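Local coordinates for protein lectin (Colocasia esculenta, PDB 5T1X) that binds sugars, probably mannose-containing ones, as other GNA-related plant lectins do, at residues 2-7 with 19-24; 8-13 with 87-92. All coordinates share one frame; numbering follows the deposited sequence.

Interaction 1: 2-7 with 19-24; sequences IPFTDN and GRLTAK
In the beta-prism fold of GNA-related lectins, the N-terminal loop leading into strand 8-10 is tied to the outer edge of strand 19-23, where Asp6 meets Thr22. One direct hydrogen bond joins the two backbones: Thr22 N donates a hydrogen bond to Asp6 O at 2.8 Å, with 159° at the hydrogen. The same oxygen also receives a CA-H contact from Leu21 CA at 3.1 Å. Beside this bond the side chains of Asp6 and Thr22 point the same way, and one water spans them. It donates to Asp6 OD1 at 3.0 Å and to Arg20 O at 2.8 Å, and hydrogen-bonds Thr22 OG1. Phe4 has CG opposite its backbone N (chi1 -174°), and its ring turns an edge to the strand: CZ lies 3.3 Å from Arg20 O, while CE1 touches Leu21 CD2 at 3.7 Å. Further along, Asn7 CB packs on Thr22 O; its amide oxygen is instead hydrogen-bonded by Asn4 of the neighbouring subunit. The loop thus borrows the strand's edge for a single direct bond, and the shared water lets a carboxylate, a hydroxyl and a carbonyl meet without direct bonds among them.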
ATOM      1  N   ILE B   2      -6.905  11.686   7.374  1.00 13.66           N
ATOM      2  CA  ILE B   2      -5.714  11.453   6.555  1.00 13.84           C
ATOM      3  C   ILE B   2      -5.991  11.962   5.132  1.00 16.63           C
ATOM      4  O   ILE B   2      -7.039  11.603   4.575  1.00 15.35           O
ATOM      5  CB  ILE B   2      -5.380   9.927   6.566  1.00 17.00           C
ATOM      6  CG1 ILE B   2      -5.127   9.413   8.005  1.00 16.64           C
ATOM      7  CG2 ILE B   2      -4.204   9.572   5.621  1.00 17.86           C
ATOM      8  CD1 ILE B   2      -5.429   7.883   8.218  1.00 23.84           C
ATOM      9  N   PRO B   3      -5.067  12.721   4.486  1.00 14.87           N
ATOM     10  CA  PRO B   3      -5.307  13.129   3.093  1.00 14.34           C
ATOM     11  C   PRO B   3      -5.488  11.916   2.187  1.00 15.40           C
ATOM     12  O   PRO B   3      -4.888  10.862   2.416  1.00 13.02           O
ATOM     13  CB  PRO B   3      -4.045  13.920   2.728  1.00 16.87           C
ATOM     14  CG  PRO B   3      -3.503  14.384   4.032  1.00 21.82           C
ATOM     15  CD  PRO B   3      -3.769  13.237   4.968  1.00 17.76           C
ATOM     16  N   PHE B   4      -6.358  12.049   1.194  1.00 13.18           N
ATOM     17  CA  PHE B   4      -6.618  10.945   0.296  1.00 12.91           C
ATOM     18  C   PHE B   4      -5.532  10.797  -0.774  1.00 14.93           C
ATOM     19  O   PHE B   4      -5.037  11.790  -1.310  1.00 14.51           O
ATOM     20  CB  PHE B   4      -7.993  11.131  -0.370  1.00 16.09           C
ATOM     21  CG  PHE B   4      -8.425   9.963  -1.214  1.00 19.36           C
ATOM     22  CD1 PHE B   4      -8.692   8.724  -0.635  1.00 23.14           C
ATOM     23  CD2 PHE B   4      -8.580  10.099  -2.589  1.00 22.88           C
ATOM     24  CE1 PHE B   4      -9.084   7.639  -1.422  1.00 24.13           C
ATOM     25  CE2 PHE B   4      -8.980   9.015  -3.372  1.00 25.71           C
ATOM     26  CZ  PHE B   4      -9.229   7.793  -2.782  1.00 23.39           C
ATOM     27  N   THR B   5      -5.201   9.539  -1.103  1.00 10.62           N
ATOM     28  CA  THR B   5      -4.309   9.183  -2.223  1.00 10.47           C
ATOM     29  C   THR B   5      -5.129   8.238  -3.107  1.00 12.77           C
ATOM     30  O   THR B   5      -5.774   7.330  -2.582  1.00 12.27           O
ATOM     31  CB  THR B   5      -2.990   8.597  -1.734  1.00 14.23           C
ATOM     32  OG1 THR B   5      -2.416   9.467  -0.753  1.00 12.96           O
ATOM     33  CG2 THR B   5      -1.998   8.371  -2.874  1.00 13.72           C
ATOM     34  N   ASP B   6      -5.143   8.470  -4.415  1.00 11.21           N
ATOM     35  CA  ASP B   6      -6.035   7.767  -5.344  1.00 11.07           C
ATOM     36  C   ASP B   6      -5.980   6.242  -5.297  1.00 10.68           C
ATOM     37  O   ASP B   6      -7.040   5.637  -5.410  1.00 10.12           O
ATOM     38  CB  ASP B   6      -5.828   8.230  -6.785  1.00 13.47           C
ATOM     39  CG  ASP B   6      -6.519   9.543  -7.129  1.00 29.88           C
ATOM     40  OD1 ASP B   6      -7.592   9.825  -6.545  1.00 32.44           O
ATOM     41  OD2 ASP B   6      -6.019  10.259  -8.024  1.00 33.60           O
ATOM     42  N   ASN B   7      -4.815   5.623  -5.100  1.00  9.39           N
ATOM     43  CA  ASN B   7      -4.704   4.157  -5.105  1.00  8.08           C
ATOM     44  C   ASN B   7      -4.571   3.524  -3.706  1.00 11.40           C
ATOM     45  O   ASN B   7      -4.318   2.322  -3.624  1.00 10.43           O
ATOM     46  CB  ASN B   7      -3.498   3.739  -5.963  1.00 10.32           C
ATOM     47  CG  ASN B   7      -2.171   4.260  -5.440  1.00 12.60           C
ATOM     48  OD1 ASN B   7      -2.099   5.287  -4.742  1.00 11.18           O
ATOM     49  ND2 ASN B   7      -1.083   3.575  -5.770  1.00 12.75           N
ATOM     50  N   GLY B  19     -17.555   6.713  -3.835  1.00 10.23           N
ATOM     51  CA  GLY B  19     -16.160   7.063  -3.577  1.00 10.65           C
ATOM     52  C   GLY B  19     -15.300   5.886  -3.998  1.00 13.02           C
ATOM     53  O   GLY B  19     -15.749   4.735  -3.913  1.00 12.27           O
ATOM     54  N   ARG B  20     -14.085   6.141  -4.504  1.00  8.96           N
ATOM     55  CA  ARG B  20     -13.305   5.036  -5.052  1.00  8.76           C
ATOM     56  C   ARG B  20     -11.800   5.199  -4.998  1.00 12.97           C
ATOM     57  O   ARG B  20     -11.283   6.315  -4.876  1.00 11.54           O
ATOM     58  CB  ARG B  20     -13.686   4.872  -6.545  1.00  9.06           C
ATOM     59  CG  ARG B  20     -13.262   6.054  -7.449  1.00 12.54           C
ATOM     60  CD  ARG B  20     -14.011   6.075  -8.761  1.00 14.65           C
ATOM     61  NE  ARG B  20     -15.421   6.388  -8.521  1.00 27.47           N
ATOM     62  CZ  ARG B  20     -16.427   5.967  -9.275  1.00 36.57           C
ATOM     63  NH1 ARG B  20     -16.197   5.231 -10.354  1.00 27.12           N
ATOM     64  NH2 ARG B  20     -17.672   6.287  -8.961  1.00 15.98           N
ATOM     65  N   LEU B  21     -11.109   4.064  -5.184  1.00  8.91           N
ATOM     66  CA  LEU B  21      -9.680   4.011  -5.448  1.00  7.21           C
ATOM     67  C   LEU B  21      -9.519   3.842  -6.941  1.00 11.77           C
ATOM     68  O   LEU B  21     -10.357   3.191  -7.583  1.00 11.60           O
ATOM     69  CB  LEU B  21      -8.965   2.864  -4.699  1.00  7.17           C
ATOM     70  CG  LEU B  21      -9.156   2.765  -3.187  1.00 11.56           C
ATOM     71  CD1 LEU B  21      -8.258   1.704  -2.620  1.00 11.59           C
ATOM     72  CD2 LEU B  21      -8.893   4.109  -2.496  1.00 14.69           C
ATOM     73  N   THR B  22      -8.479   4.454  -7.514  1.00  9.88           N
ATOM     74  CA  THR B  22      -8.194   4.356  -8.944  1.00 10.08           C
ATOM     75  C   THR B  22      -6.707   4.109  -9.140  1.00 11.43           C
ATOM     76  O   THR B  22      -5.886   4.649  -8.397  1.00 12.20           O
ATOM     77  CB  THR B  22      -8.645   5.616  -9.717  1.00 15.89           C
ATOM     78  OG1 THR B  22      -7.978   6.767  -9.185  1.00 17.58           O
ATOM     79  CG2 THR B  22     -10.157   5.847  -9.664  1.00 14.85           C
ATOM     80  N   ALA B  23      -6.367   3.271 -10.125  1.00  9.25           N
ATOM     81  CA  ALA B  23      -4.980   2.977 -10.516  1.00  8.98           C
ATOM     82  C   ALA B  23      -4.991   2.534 -11.954  1.00 13.04           C
ATOM     83  O   ALA B  23      -5.629   1.529 -12.265  1.00 12.18           O
ATOM     84  CB  ALA B  23      -4.362   1.907  -9.625  1.00 10.42           C
ATOM     85  N   LYS B  24      -4.332   3.300 -12.849  1.00 11.06           N
ATOM     86  CA  LYS B  24      -4.332   3.008 -14.283  1.00 11.71           C
ATOM     87  C   LYS B  24      -5.804   2.955 -14.739  1.00 16.89           C
ATOM     88  O   LYS B  24      -6.538   3.905 -14.447  1.00 16.22           O
ATOM     89  CB  LYS B  24      -3.523   1.728 -14.610  1.00 13.11           C
ATOM     90  CG  LYS B  24      -2.008   1.914 -14.396  1.00 15.86           C
ATOM     91  CD  LYS B  24      -1.239   0.598 -14.233  1.00 18.33           C
ATOM     92  CE  LYS B  24      -1.230  -0.271 -15.465  1.00 20.75           C
ATOM     93  NZ  LYS B  24      -0.656  -1.616 -15.192  1.00 21.24           N
TER
HETATM   94  O   HOH W   1      -9.710   7.759  -6.740  1.00 25.71           O

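Interaction 2: 8-13 with 87-92; sequences LLFSGQ and DYVLIL
With CG2 anti to the backbone nitrogen of Val89 and CG of Phe10 anti to its carbonyl carbon (chi1 -67°), the two side chains run side by side across an antiparallel non-hydrogen-bonded pair. Val89 CG2 lies over one face of the Phe10 ring in a CH-pi contact, 3.9 Å from the centroid and displaced toward the rim. On the same side of the sheet, Leu8 CD2 rests on Ile91 CG1 at 3.9 Å. Leu9 and Leu90 form the hydrogen-bonded pair between them: Leu90 N to Leu9 O is nearly straight (2.8 Å, 173°), and Leu9 N returns a bond to Leu90 O at 2.9 Å. Ser11 carries the pairing past the strand end, its N bonding Tyr88 O and its OG accepting from Tyr88 N at 3.0 Å; OG also hydrogen-bonds Asn61 O. A type II turn from Phe10 to Gln13 then reverses the chain, and Gln13 OE1 accepts a hydrogen bond from Phe10 N at 2.9 Å, satisfying an amide that points away from strand 89-92. Strand 89-92 lies in the middle of a three-stranded sheet, flanked by strands 8-10 and 98-107. Leu9 faces strand 57-60 and Leu90 strand 26-30, whereas Leu8, Phe10, Val89 and Ile91 pack against the neighbouring subunit.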
ATOM      1  N   LEU B   8      -4.727   4.317  -2.621  1.00  8.45           N
ATOM      2  CA  LEU B   8      -4.558   3.795  -1.260  1.00  8.92           C
ATOM      3  C   LEU B   8      -5.740   4.067  -0.363  1.00 11.23           C
ATOM      4  O   LEU B   8      -6.407   5.091  -0.507  1.00 10.18           O
ATOM      5  CB  LEU B   8      -3.332   4.458  -0.586  1.00  9.20           C
ATOM      6  CG  LEU B   8      -2.017   4.562  -1.364  1.00 12.47           C
ATOM      7  CD1 LEU B   8      -1.030   5.424  -0.604  1.00 12.61           C
ATOM      8  CD2 LEU B   8      -1.411   3.186  -1.638  1.00 14.09           C
ATOM      9  N   LEU B   9      -5.928   3.199   0.636  1.00  8.38           N
ATOM     10  CA  LEU B   9      -6.903   3.378   1.700  1.00  7.47           C
ATOM     11  C   LEU B   9      -6.246   2.926   2.998  1.00 10.51           C
ATOM     12  O   LEU B   9      -6.023   1.734   3.186  1.00 10.19           O
ATOM     13  CB  LEU B   9      -8.235   2.638   1.428  1.00  7.96           C
ATOM     14  CG  LEU B   9      -9.410   3.106   2.302  1.00 12.33           C
ATOM     15  CD1 LEU B   9      -9.926   4.449   1.842  1.00 13.36           C
ATOM     16  CD2 LEU B   9     -10.535   2.097   2.296  1.00 12.89           C
ATOM     17  N   PHE B  10      -5.853   3.885   3.846  1.00  7.65           N
ATOM     18  CA  PHE B  10      -5.214   3.565   5.116  1.00  7.28           C
ATOM     19  C   PHE B  10      -6.272   3.274   6.164  1.00  8.29           C
ATOM     20  O   PHE B  10      -7.424   3.723   6.021  1.00  7.93           O
ATOM     21  CB  PHE B  10      -4.314   4.726   5.583  1.00  8.14           C
ATOM     22  CG  PHE B  10      -3.114   4.955   4.707  1.00  8.50           C
ATOM     23  CD1 PHE B  10      -1.961   4.194   4.867  1.00 10.20           C
ATOM     24  CD2 PHE B  10      -3.134   5.931   3.711  1.00  9.83           C
ATOM     25  CE1 PHE B  10      -0.845   4.402   4.047  1.00 11.59           C
ATOM     26  CE2 PHE B  10      -2.018   6.135   2.890  1.00 11.92           C
ATOM     27  CZ  PHE B  10      -0.883   5.367   3.061  1.00 11.05           C
ATOM     28  N   SER B  11      -5.893   2.529   7.220  1.00  6.76           N
ATOM     29  CA  SER B  11      -6.772   2.265   8.364  1.00  6.28           C
ATOM     30  C   SER B  11      -7.428   3.568   8.839  1.00 10.71           C
ATOM     31  O   SER B  11      -6.732   4.574   9.027  1.00  9.79           O
ATOM     32  CB  SER B  11      -5.967   1.667   9.520  1.00 11.04           C
ATOM     33  OG  SER B  11      -5.494   0.367   9.207  1.00 11.42           O
ATOM     34  N   GLY B  12      -8.742   3.542   9.004  1.00  8.52           N
ATOM     35  CA  GLY B  12      -9.472   4.716   9.472  1.00  9.71           C
ATOM     36  C   GLY B  12     -10.110   5.526   8.362  1.00 10.91           C
ATOM     37  O   GLY B  12     -11.100   6.207   8.611  1.00 11.52           O
ATOM     38  N   GLN B  13      -9.586   5.457   7.116  1.00  8.43           N
ATOM     39  CA  GLN B  13     -10.222   6.213   6.033  1.00  7.45           C
ATOM     40  C   GLN B  13     -11.548   5.545   5.643  1.00 13.20           C
ATOM     41  O   GLN B  13     -11.717   4.339   5.833  1.00 12.98           O
ATOM     42  CB  GLN B  13      -9.300   6.343   4.811  1.00  8.59           C
ATOM     43  CG  GLN B  13      -8.043   7.152   5.111  1.00 12.35           C
ATOM     44  CD  GLN B  13      -7.260   7.448   3.862  1.00 15.65           C
ATOM     45  OE1 GLN B  13      -6.661   6.561   3.245  1.00 11.25           O
ATOM     46  NE2 GLN B  13      -7.207   8.719   3.497  1.00 14.72           N
ATOM     47  N   ASP B  87      -1.141  -0.248  12.104  1.00 11.22           N
ATOM     48  CA  ASP B  87      -1.581   0.482  10.915  1.00  9.63           C
ATOM     49  C   ASP B  87      -1.555  -0.418   9.679  1.00 11.23           C
ATOM     50  O   ASP B  87      -0.577  -1.127   9.460  1.00 10.73           O
ATOM     51  CB  ASP B  87      -0.704   1.719  10.703  1.00 11.71           C
ATOM     52  CG  ASP B  87      -0.787   2.683  11.872  1.00 21.20           C
ATOM     53  OD1 ASP B  87      -1.849   2.715  12.544  1.00 18.66           O
ATOM     54  OD2 ASP B  87       0.222   3.367  12.145  1.00 26.80           O
ATOM     55  N   TYR B  88      -2.635  -0.379   8.885  1.00  8.53           N
ATOM     56  CA  TYR B  88      -2.812  -1.182   7.660  1.00  7.06           C
ATOM     57  C   TYR B  88      -3.064  -0.296   6.454  1.00  9.82           C
ATOM     58  O   TYR B  88      -3.438   0.869   6.601  1.00 10.02           O
ATOM     59  CB  TYR B  88      -3.979  -2.186   7.832  1.00  6.64           C
ATOM     60  CG  TYR B  88      -3.632  -3.320   8.778  1.00  7.18           C
ATOM     61  CD1 TYR B  88      -3.284  -4.574   8.294  1.00  8.21           C
ATOM     62  CD2 TYR B  88      -3.564  -3.112  10.155  1.00  8.31           C
ATOM     63  CE1 TYR B  88      -2.921  -5.610   9.159  1.00  9.92           C
ATOM     64  CE2 TYR B  88      -3.171  -4.132  11.028  1.00  9.00           C
ATOM     65  CZ  TYR B  88      -2.863  -5.383  10.524  1.00 12.52           C
ATOM     66  OH  TYR B  88      -2.455  -6.389  11.371  1.00 11.46           O
ATOM     67  N   VAL B  89      -2.850  -0.847   5.248  1.00  5.69           N
ATOM     68  CA  VAL B  89      -3.126  -0.116   4.022  1.00  5.47           C
ATOM     69  C   VAL B  89      -3.731  -1.076   3.002  1.00  8.52           C
ATOM     70  O   VAL B  89      -3.284  -2.211   2.881  1.00  9.18           O
ATOM     71  CB  VAL B  89      -1.874   0.629   3.462  1.00 10.19           C
ATOM     72  CG1 VAL B  89      -0.780  -0.350   3.031  1.00  9.86           C
ATOM     73  CG2 VAL B  89      -2.245   1.571   2.307  1.00 10.39           C
ATOM     74  N   LEU B  90      -4.770  -0.619   2.312  1.00  6.37           N
ATOM     75  CA  LEU B  90      -5.370  -1.331   1.189  1.00  6.37           C
ATOM     76  C   LEU B  90      -4.831  -0.653  -0.045  1.00 10.32           C
ATOM     77  O   LEU B  90      -4.980   0.569  -0.173  1.00  9.76           O
ATOM     78  CB  LEU B  90      -6.916  -1.247   1.253  1.00  6.67           C
ATOM     79  CG  LEU B  90      -7.682  -1.699  -0.004  1.00 10.68           C
ATOM     80  CD1 LEU B  90      -7.637  -3.202  -0.194  1.00 11.94           C
ATOM     81  CD2 LEU B  90      -9.141  -1.250   0.075  1.00 11.79           C
ATOM     82  N   ILE B  91      -4.164  -1.412  -0.931  1.00  8.18           N
ATOM     83  CA  ILE B  91      -3.614  -0.845  -2.149  1.00  6.71           C
ATOM     84  C   ILE B  91      -4.339  -1.412  -3.354  1.00 10.62           C
ATOM     85  O   ILE B  91      -4.373  -2.628  -3.524  1.00  9.74           O
ATOM     86  CB  ILE B  91      -2.078  -1.086  -2.293  1.00  8.60           C
ATOM     87  CG1 ILE B  91      -1.287  -0.656  -1.019  1.00  8.97           C
ATOM     88  CG2 ILE B  91      -1.527  -0.384  -3.563  1.00  8.15           C
ATOM     89  CD1 ILE B  91       0.212  -0.995  -1.058  1.00 10.33           C
ATOM     90  N   LEU B  92      -4.856  -0.529  -4.220  1.00  8.24           N
ATOM     91  CA  LEU B  92      -5.358  -0.949  -5.521  1.00  8.04           C
ATOM     92  C   LEU B  92      -4.124  -0.888  -6.391  1.00 10.57           C
ATOM     93  O   LEU B  92      -3.682   0.204  -6.770  1.00 10.40           O
ATOM     94  CB  LEU B  92      -6.520  -0.076  -6.044  1.00  7.82           C
ATOM     95  CG  LEU B  92      -7.039  -0.461  -7.452  1.00 11.09           C
ATOM     96  CD1 LEU B  92      -7.641  -1.868  -7.479  1.00 11.94           C
ATOM     97  CD2 LEU B  92      -8.016   0.579  -7.985  1.00 11.79           C
TER

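Interactions 1 and 2 cross along the chain: residues 2-7 run directly into 8-13, while their partners 19-24 and 87-92 come later, and the two centres lie 10 Å apart. The first is partly buried and largely polar, its shared water mediating between a loop and an edge strand of another sheet; the second is a buried, mainly apolar strand pairing with regular backbone bonds. They are physically joined: Asn7 O probably accepts a hydrogen bond from Leu92 N, prolonging the 8-10/89-92 pairing into the loop, and Leu21 CD2 packs against Leu8 O. Both also approach the neighbouring subunit, interaction 1 through polar ends such as Thr5 OG1, interaction 2 through its hydrophobic face.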